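Local coordinates for microcin B17-processing protein McbB (Escherichia coli str. K-12 substr. MG1655, PDB 6GRH), which is necessary to process the inactive precursor of the antibacterial peptide microcin B17 (McbA) into its active form, at residues T190-H193 and F194-I197; S171-K175 and E176-I180; I246-R249 and L250-L253. All coordinates share one frame; numbering follows the deposited sequence. Where two conformers were deposited one is given.

Contact 1 of 3, residues T190-H193 and F194-I197. With ZN (zinc ion), chain F.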
loop_
_atom_site.group_PDB
_atom_site.type_symbol
_atom_site.label_atom_id
_atom_site.label_comp_id
_atom_site.label_asym_id
_atom_site.label_seq_id
_atom_site.Cartn_x
_atom_site.Cartn_y
_atom_site.Cartn_z
ATOM N N THR B 190 11.092 10.575 -15.474
ATOM C CA THR B 190 10.247 9.474 -15.003
ATOM C C THR B 190 11.033 8.147 -14.934
ATOM O O THR B 190 12.052 8.002 -15.621
ATOM C CB THR B 190 9.020 9.255 -15.907
ATOM O OG1 THR B 190 9.434 9.038 -17.248
ATOM C CG2 THR B 190 8.086 10.453 -15.871
ATOM N N PRO B 191 10.562 7.183 -14.105
ATOM C CA PRO B 191 11.299 5.933 -13.912
ATOM C C PRO B 191 11.371 5.055 -15.135
ATOM O O PRO B 191 10.410 4.929 -15.861
ATOM C CB PRO B 191 10.514 5.211 -12.802
ATOM C CG PRO B 191 9.791 6.289 -12.080
ATOM C CD PRO B 191 9.421 7.268 -13.171
ATOM N N CYS B 192 12.518 4.404 -15.273
ATOM C CA CYS B 192 12.828 3.560 -16.386
ATOM C C CYS B 192 12.321 2.134 -16.179
ATOM O O CYS B 192 11.711 1.826 -15.169
ATOM C CB CYS B 192 14.338 3.603 -16.600
ATOM S SG CYS B 192 15.287 2.490 -15.538
ATOM N N HIS B 193 12.528 1.289 -17.174
ATOM C CA HIS B 193 12.176 -0.124 -17.077
ATOM C C HIS B 193 12.711 -0.844 -15.834
ATOM O O HIS B 193 12.010 -1.644 -15.215
ATOM C CB HIS B 193 12.726 -0.869 -18.258
ATOM C CG HIS B 193 12.627 -2.343 -18.121
ATOM N ND1 HIS B 193 11.421 -3.003 -18.126
ATOM C CD2 HIS B 193 13.586 -3.290 -17.986
ATOM C CE1 HIS B 193 11.646 -4.301 -17.989
ATOM N NE2 HIS B 193 12.949 -4.505 -17.909
ATOM N N PHE B 194 13.963 -0.580 -15.494
ATOM C CA PHE B 194 14.613 -1.283 -14.375
ATOM C C PHE B 194 13.967 -0.871 -13.042
ATOM O O PHE B 194 13.781 -1.700 -12.150
ATOM C CB PHE B 194 16.137 -1.133 -14.458
ATOM C CG PHE B 194 16.704 -1.788 -15.675
ATOM C CD1 PHE B 194 16.719 -3.179 -15.777
ATOM C CD2 PHE B 194 17.097 -1.034 -16.772
ATOM C CE1 PHE B 194 17.150 -3.800 -16.931
ATOM C CE2 PHE B 194 17.568 -1.649 -17.928
ATOM C CZ PHE B 194 17.586 -3.030 -18.013
ATOM N N CYS B 195 13.526 0.387 -12.954
ATOM C CA CYS B 195 12.715 0.823 -11.834
ATOM C C CYS B 195 11.431 -0.005 -11.688
ATOM O O CYS B 195 11.027 -0.327 -10.558
ATOM C CB CYS B 195 12.395 2.319 -11.923
ATOM S SG CYS B 195 13.821 3.394 -11.715
ATOM N N HIS B 196 10.812 -0.350 -12.817
ATOM C CA HIS B 196 9.576 -1.124 -12.853
ATOM C C HIS B 196 9.792 -2.583 -12.492
ATOM O O HIS B 196 9.102 -3.134 -11.572
ATOM C CB HIS B 196 8.878 -1.000 -14.218
ATOM C CG HIS B 196 8.199 0.311 -14.402
ATOM N ND1 HIS B 196 8.874 1.456 -14.758
ATOM C CD2 HIS B 196 6.912 0.681 -14.187
ATOM C CE1 HIS B 196 8.024 2.465 -14.807
ATOM N NE2 HIS B 196 6.828 2.023 -14.455
ATOM N N ILE B 197 10.737 -3.216 -13.175
ATOM C CA ILE B 197 10.922 -4.658 -13.040
ATOM C C ILE B 197 11.370 -5.024 -11.609
ATOM O O ILE B 197 10.948 -6.036 -11.072
ATOM C CB ILE B 197 11.877 -5.197 -14.120
ATOM C CG1 ILE B 197 11.667 -6.697 -14.323
ATOM C CG2 ILE B 197 13.318 -4.895 -13.777
ATOM C CD1 ILE B 197 12.107 -7.149 -15.689
HETATM ZN ZN ZN F . 15.439 3.408 -13.405
#
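Cys192 and Cys195 meet at a zinc ion, the CxxC half of a four-cysteine site that Cys290 and Cys292 complete. The motif sits where a loop turns into helix 193-204: Cys192 is the N-cap residue, and Cys195 lies in the first turn. Cys192 SG and Cys195 SG each bind the metal at 2.3 Å. Cys192 SG stands between its own backbone N and carbonyl carbon (chi1 83°), which puts it on the zinc and beside the edge of the Phe194 ring. Pro191 CB packs on Cys195 CB at 3.6 Å.

His193 can be followed outward. Its CB sits beside the backbone N of Phe194, the next residue. With CG anti to the backbone N (chi1 170°), the ring swings past the Phe194 side chain, and CD2 reaches over the Phe ring toward its rim, 3.8 Å from Phe194 CE1. This is a T-shaped pair, the imidazole edge toward the phenyl face, with the planes at 72°. Farther out, CE1 and NE2 meet Ile197 one turn on, NE2 lying 3.6 Å from Ile197 CD1. Both ring nitrogens are taken up elsewhere, ND1 by Asp181 and NE2 by the hydroxyl of Tyr148, which fixes the rotation of the ring.

The helix start is tied by backbone as well, Ile197 N donating to His193 O at 2.9 Å. The Cys192 carbonyl is gripped by the next histidine: His196 N reaches Cys192 O only weakly, whereas His196 ND1 gives Cys192 O a nearly straight bond of 2.9 Å, with the oxygen in the imidazole plane but the nitrogen well above the carbonyl plane.

Contact 2 of 3, residues S171-K175 and E176-I180; sequences SYYLK and ESFRI
Ser171, within the first strand (167-174) of a beta hairpin, lies opposite Ile180 in a non-hydrogen-bonded pair. Its CB rests against Phe178 CZ at 3.7 Å, while OG turns to His144 and Trp142 on the neighbouring strand. Tyr172 pairs with Arg179 through two backbone bonds, the tighter one from Arg179 N to Tyr172 O at 2.8 Å. Its chi1 of 54° lays the ring back across the hairpin, where Arg179 CB comes over one face in a CH-pi contact 3.9 Å from the centroid; the hydroxyl continues to Asp181. Tyr173 is turned to the side of Ser171 and Phe178. Phe178 CD1 comes over a face of the tyrosine ring, 3.4 Å from Tyr173 CE1, with the planes inclined at 33°, and Tyr173 OH goes on to Ser242. Leu174 and Lys175 enter the type II' turn, closed by Ser177 N donating to Leu174 O. Ser177 OG donates to the same Leu174 O at 2.7 Å, in the carbonyl plane and on a lone pair, and in turn accepts from Arg179 NE at 3.0 Å. A water that accepts from Arg179 NH2 donates in turn to Leu174 O. Three donors thus converge on one carbonyl oxygen; the hydroxyl and the water tie the arginine's end to the turn and probably help hold its guanidinium against Trp200, its cation-pi partner.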
loop_
_atom_site.group_PDB
_atom_site.type_symbol
_atom_site.label_atom_id
_atom_site.label_comp_id
_atom_site.label_asym_id
_atom_site.label_seq_id
_atom_site.Cartn_x
_atom_site.Cartn_y
_atom_site.Cartn_z
ATOM N N SER B 171 7.172 -3.409 -22.837
ATOM C CA SER B 171 6.162 -4.406 -22.500
ATOM C C SER B 171 6.725 -5.820 -22.604
ATOM O O SER B 171 7.601 -6.103 -23.396
ATOM C CB SER B 171 4.887 -4.208 -23.339
ATOM O OG SER B 171 5.113 -4.441 -24.707
ATOM N N TYR B 172 6.256 -6.690 -21.726
ATOM C CA TYR B 172 6.883 -7.991 -21.478
ATOM C C TYR B 172 5.949 -8.779 -20.539
ATOM O O TYR B 172 4.959 -8.229 -20.031
ATOM C CB TYR B 172 8.306 -7.813 -20.859
ATOM C CG TYR B 172 8.305 -6.958 -19.630
ATOM C CD1 TYR B 172 8.337 -5.577 -19.722
ATOM C CD2 TYR B 172 8.176 -7.526 -18.369
ATOM C CE1 TYR B 172 8.295 -4.779 -18.601
ATOM C CE2 TYR B 172 8.123 -6.741 -17.239
ATOM C CZ TYR B 172 8.182 -5.380 -17.354
ATOM O OH TYR B 172 8.097 -4.604 -16.247
ATOM N N TYR B 173 6.272 -10.048 -20.330
ATOM C CA TYR B 173 5.454 -10.954 -19.571
ATOM C C TYR B 173 6.196 -11.387 -18.324
ATOM O O TYR B 173 7.387 -11.594 -18.346
ATOM C CB TYR B 173 5.045 -12.147 -20.424
ATOM C CG TYR B 173 4.259 -11.725 -21.645
ATOM C CD1 TYR B 173 2.867 -11.652 -21.615
ATOM C CD2 TYR B 173 4.917 -11.356 -22.831
ATOM C CE1 TYR B 173 2.141 -11.250 -22.738
ATOM C CE2 TYR B 173 4.207 -10.951 -23.959
ATOM C CZ TYR B 173 2.808 -10.893 -23.906
ATOM O OH TYR B 173 2.112 -10.477 -25.018
ATOM N N LEU B 174 5.469 -11.491 -17.222
ATOM C CA LEU B 174 6.043 -11.914 -15.961
ATOM C C LEU B 174 4.999 -12.758 -15.285
ATOM O O LEU B 174 3.896 -12.264 -15.031
ATOM C CB LEU B 174 6.406 -10.721 -15.074
ATOM C CG LEU B 174 6.865 -11.026 -13.635
ATOM C CD1 LEU B 174 8.090 -11.904 -13.638
ATOM C CD2 LEU B 174 7.104 -9.709 -12.914
ATOM N N LYS B 175 5.353 -14.023 -15.069
ATOM C CA LYS B 175 4.485 -15.038 -14.478
ATOM C C LYS B 175 3.183 -15.165 -15.273
ATOM O O LYS B 175 3.236 -15.559 -16.433
ATOM C CB LYS B 175 4.302 -14.743 -12.981
ATOM C CG LYS B 175 5.627 -14.884 -12.238
ATOM C CD LYS B 175 5.418 -14.842 -10.733
ATOM C CE LYS B 175 6.703 -15.136 -9.976
ATOM N NZ LYS B 175 6.380 -15.765 -8.664
ATOM N N GLU B 176 2.037 -14.779 -14.710
ATOM C CA GLU B 176 0.770 -14.833 -15.454
ATOM C C GLU B 176 0.302 -13.442 -15.878
ATOM O O GLU B 176 -0.887 -13.258 -16.163
ATOM C CB GLU B 176 -0.294 -15.523 -14.598
ATOM C CG GLU B 176 0.054 -16.959 -14.273
ATOM C CD GLU B 176 -0.918 -17.620 -13.308
ATOM O OE1 GLU B 176 -1.392 -16.955 -12.353
ATOM O OE2 GLU B 176 -1.191 -18.826 -13.506
ATOM N N SER B 177 1.205 -12.457 -15.900
ATOM C CA SER B 177 0.844 -11.101 -16.255
ATOM C C SER B 177 1.512 -10.590 -17.515
ATOM O O SER B 177 2.621 -11.023 -17.888
ATOM C CB SER B 177 1.164 -10.135 -15.125
ATOM O OG SER B 177 2.570 -9.968 -14.997
ATOM N N PHE B 178 0.821 -9.650 -18.136
ATOM C CA PHE B 178 1.379 -8.794 -19.180
ATOM C C PHE B 178 1.628 -7.435 -18.514
ATOM O O PHE B 178 0.740 -6.848 -17.902
ATOM C CB PHE B 178 0.417 -8.712 -20.350
ATOM C CG PHE B 178 0.888 -7.825 -21.473
ATOM C CD1 PHE B 178 2.149 -7.977 -22.013
ATOM C CD2 PHE B 178 0.070 -6.818 -21.957
ATOM C CE1 PHE B 178 2.587 -7.151 -23.033
ATOM C CE2 PHE B 178 0.494 -5.991 -22.983
ATOM C CZ PHE B 178 1.762 -6.152 -23.524
ATOM N N ARG B 179 2.851 -6.947 -18.613
ATOM C CA ARG B 179 3.262 -5.681 -18.003
ATOM C C ARG B 179 3.532 -4.634 -19.053
ATOM O O ARG B 179 4.250 -4.893 -20.016
ATOM C CB ARG B 179 4.556 -5.883 -17.218
ATOM C CG ARG B 179 4.440 -6.910 -16.115
ATOM C CD ARG B 179 3.631 -6.355 -14.982
ATOM N NE ARG B 179 3.507 -7.345 -13.911
ATOM C CZ ARG B 179 3.116 -7.082 -12.665
ATOM N NH1 ARG B 179 2.825 -5.845 -12.265
ATOM N NH2 ARG B 179 3.054 -8.085 -11.804
ATOM N N ILE B 180 2.990 -3.444 -18.860
ATOM C CA ILE B 180 3.357 -2.317 -19.678
ATOM C C ILE B 180 3.931 -1.301 -18.700
ATOM O O ILE B 180 3.227 -0.802 -17.823
ATOM C CB ILE B 180 2.161 -1.710 -20.433
ATOM C CG1 ILE B 180 1.504 -2.755 -21.354
ATOM C CG2 ILE B 180 2.613 -0.470 -21.206
ATOM C CD1 ILE B 180 0.185 -2.286 -21.916
HETATM O O HOH W 1 3.569 -10.831 -12.298
#

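Contact 3 of 3, residues I246-R249 and L250-L253; sequences IKRR and LQEL. With EDO (1,2-ethanediol), chain J.
The guanidinium of Arg249 has Leu253 CD1 over the centre of one face, about 4.0 Å above the plane, and Glu252 at its edge. That of Arg248 carries Lys247 NZ over one face toward the rim, with Gln251 OE1, a water and an ethanediol at its edge. Both arginines belong to helix 236-254; the pairs Arg248-Gln251 and Arg249-Glu252 are i to i+3 and Arg249-Leu253 is i to i+4, on a backbone of regular i+4 bonds such as Leu250 N to Ile246 O at 2.9 Å.

Arg248 and Gln251 run side by side. Arg248 NH1 donates to Gln251 OE1 at 2.8 Å with the oxygen in the guanidinium plane, although the nitrogen is tilted 25° from the amide plane. Arg248 NH2 holds ethanediol O1, probably from the crystallisation liquor, at 3.1 Å. The water accepts from both Arg248 NH1 and Gln251 NE2, joining the two side chains a second time. Arg248 NE reaches Leu274 O of the second subunit, another copy of McbB, while Lys247 NZ makes a salt bridge to Glu238 of that subunit, so this side of the helix lies against the neighbouring copy.

Arg249 extends the other way and packs on Trp142 of strand 139-144. A chi1 of -174° carries the chain away from its own amide, and a bend at chi2 brings the head across the Glu252 side chain at about a right angle; its NH2 also bonds to Phe266 O. In the resulting salt bridge Arg249 NH1 meets Glu252 OE1 at 2.7 Å, nearly in line with the carboxylate C-O bond.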
loop_
_atom_site.group_PDB
_atom_site.type_symbol
_atom_site.label_atom_id
_atom_site.label_comp_id
_atom_site.label_asym_id
_atom_site.label_seq_id
_atom_site.Cartn_x
_atom_site.Cartn_y
_atom_site.Cartn_z
ATOM N N ILE B 246 -1.776 -2.753 -26.045
ATOM C CA ILE B 246 -0.750 -1.925 -26.693
ATOM C C ILE B 246 -1.413 -0.810 -27.513
ATOM O O ILE B 246 -1.101 0.391 -27.351
ATOM C CB ILE B 246 0.197 -2.783 -27.549
ATOM C CG1 ILE B 246 1.039 -3.718 -26.665
ATOM C CG2 ILE B 246 1.143 -1.921 -28.384
ATOM C CD1 ILE B 246 1.852 -4.755 -27.407
ATOM N N LYS B 247 -2.360 -1.198 -28.365
ATOM C CA LYS B 247 -3.079 -0.232 -29.173
ATOM C C LYS B 247 -3.743 0.855 -28.335
ATOM O O LYS B 247 -3.564 2.057 -28.596
ATOM C CB LYS B 247 -4.118 -0.924 -30.054
ATOM C CG LYS B 247 -4.680 0.044 -31.083
ATOM C CD LYS B 247 -5.899 -0.503 -31.788
ATOM C CE LYS B 247 -7.146 -0.220 -30.977
ATOM N NZ LYS B 247 -8.284 -0.659 -31.791
ATOM N N ARG B 248 -4.488 0.434 -27.305
ATOM C CA ARG B 248 -5.180 1.397 -26.481
ATOM C C ARG B 248 -4.254 2.291 -25.694
ATOM O O ARG B 248 -4.535 3.468 -25.539
ATOM C CB ARG B 248 -6.178 0.750 -25.541
ATOM C CG ARG B 248 -7.356 0.169 -26.270
ATOM C CD ARG B 248 -8.109 1.216 -27.099
ATOM N NE ARG B 248 -9.443 0.725 -27.381
ATOM C CZ ARG B 248 -10.225 1.120 -28.372
ATOM N NH1 ARG B 248 -9.847 2.061 -29.237
ATOM N NH2 ARG B 248 -11.431 0.578 -28.471
ATOM N N ARG B 249 -3.132 1.746 -25.254
ATOM C CA ARG B 249 -2.159 2.556 -24.573
ATOM C C ARG B 249 -1.519 3.599 -25.495
ATOM O O ARG B 249 -1.387 4.767 -25.129
ATOM C CB ARG B 249 -1.136 1.653 -23.842
ATOM C CG ARG B 249 -0.172 2.432 -22.984
ATOM C CD ARG B 249 -0.868 2.964 -21.748
ATOM N NE ARG B 249 0.061 3.729 -20.940
ATOM C CZ ARG B 249 -0.105 4.971 -20.494
ATOM N NH1 ARG B 249 -1.235 5.665 -20.704
ATOM N NH2 ARG B 249 0.877 5.520 -19.780
ATOM N N LEU B 250 -1.122 3.196 -26.682
ATOM C CA LEU B 250 -0.609 4.142 -27.667
ATOM C C LEU B 250 -1.636 5.188 -28.022
ATOM O O LEU B 250 -1.308 6.374 -28.192
ATOM C CB LEU B 250 -0.150 3.427 -28.949
ATOM C CG LEU B 250 1.271 2.879 -29.003
ATOM C CD1 LEU B 250 1.444 2.075 -30.278
ATOM C CD2 LEU B 250 2.322 3.981 -28.885
ATOM N N GLN B 251 -2.886 4.738 -28.164
ATOM C CA GLN B 251 -3.996 5.634 -28.448
ATOM C C GLN B 251 -4.164 6.688 -27.357
ATOM O O GLN B 251 -4.279 7.880 -27.681
ATOM C CB GLN B 251 -5.263 4.844 -28.696
ATOM C CG GLN B 251 -6.458 5.696 -29.072
ATOM C CD GLN B 251 -7.635 4.878 -29.557
ATOM O OE1 GLN B 251 -7.594 3.641 -29.582
ATOM N NE2 GLN B 251 -8.653 5.565 -30.037
ATOM N N GLU B 252 -4.099 6.272 -26.078
ATOM C CA GLU B 252 -4.180 7.207 -24.968
ATOM C C GLU B 252 -3.122 8.284 -25.042
ATOM O O GLU B 252 -3.401 9.451 -24.774
ATOM C CB GLU B 252 -3.982 6.514 -23.609
ATOM C CG GLU B 252 -5.137 5.690 -23.142
ATOM C CD GLU B 252 -4.788 4.789 -21.941
ATOM O OE1 GLU B 252 -3.714 4.953 -21.318
ATOM O OE2 GLU B 252 -5.619 3.902 -21.639
ATOM N N LEU B 253 -1.909 7.871 -25.375
ATOM C CA LEU B 253 -0.735 8.745 -25.350
ATOM C C LEU B 253 -0.594 9.630 -26.581
ATOM O O LEU B 253 -0.250 10.804 -26.433
ATOM C CB LEU B 253 0.552 7.921 -25.191
ATOM C CG LEU B 253 0.694 7.225 -23.818
ATOM C CD1 LEU B 253 1.756 6.144 -23.892
ATOM C CD2 LEU B 253 1.027 8.223 -22.734
HETATM C C1 EDO J . -12.997 1.239 -31.482
HETATM O O1 EDO J . -12.998 2.259 -30.480
HETATM C C2 EDO J . -14.134 0.281 -31.174
HETATM O O2 EDO J . -13.977 -0.943 -31.889
HETATM O O HOH W 2 -10.542 3.949 -31.829
#

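How the contacts relate
Tyr172 joins contacts 1 and 2: its ring packs edge-to-face with that of His193, Tyr172 CE1 lying 3.4 Å from His193 CE1. Both side chains also hydrogen-bond to the Asp181 carboxylate, just beyond the hairpin, where the chain heads for the cysteine loop and helix 193-204. The centres are 14 Å apart, and the Tyr172 side chain is about 11 Å from the zinc. On the hairpin's other face, contact 2 touches contact 3 where Phe178 CZ meets Ile246 CG1 at 4.0 Å. Contacts 1 and 3 do not touch, their nearest atoms about 9 Å apart; the hairpin of contact 2 thus lies between the zinc-site helix and helix 236-254, which faces the second subunit.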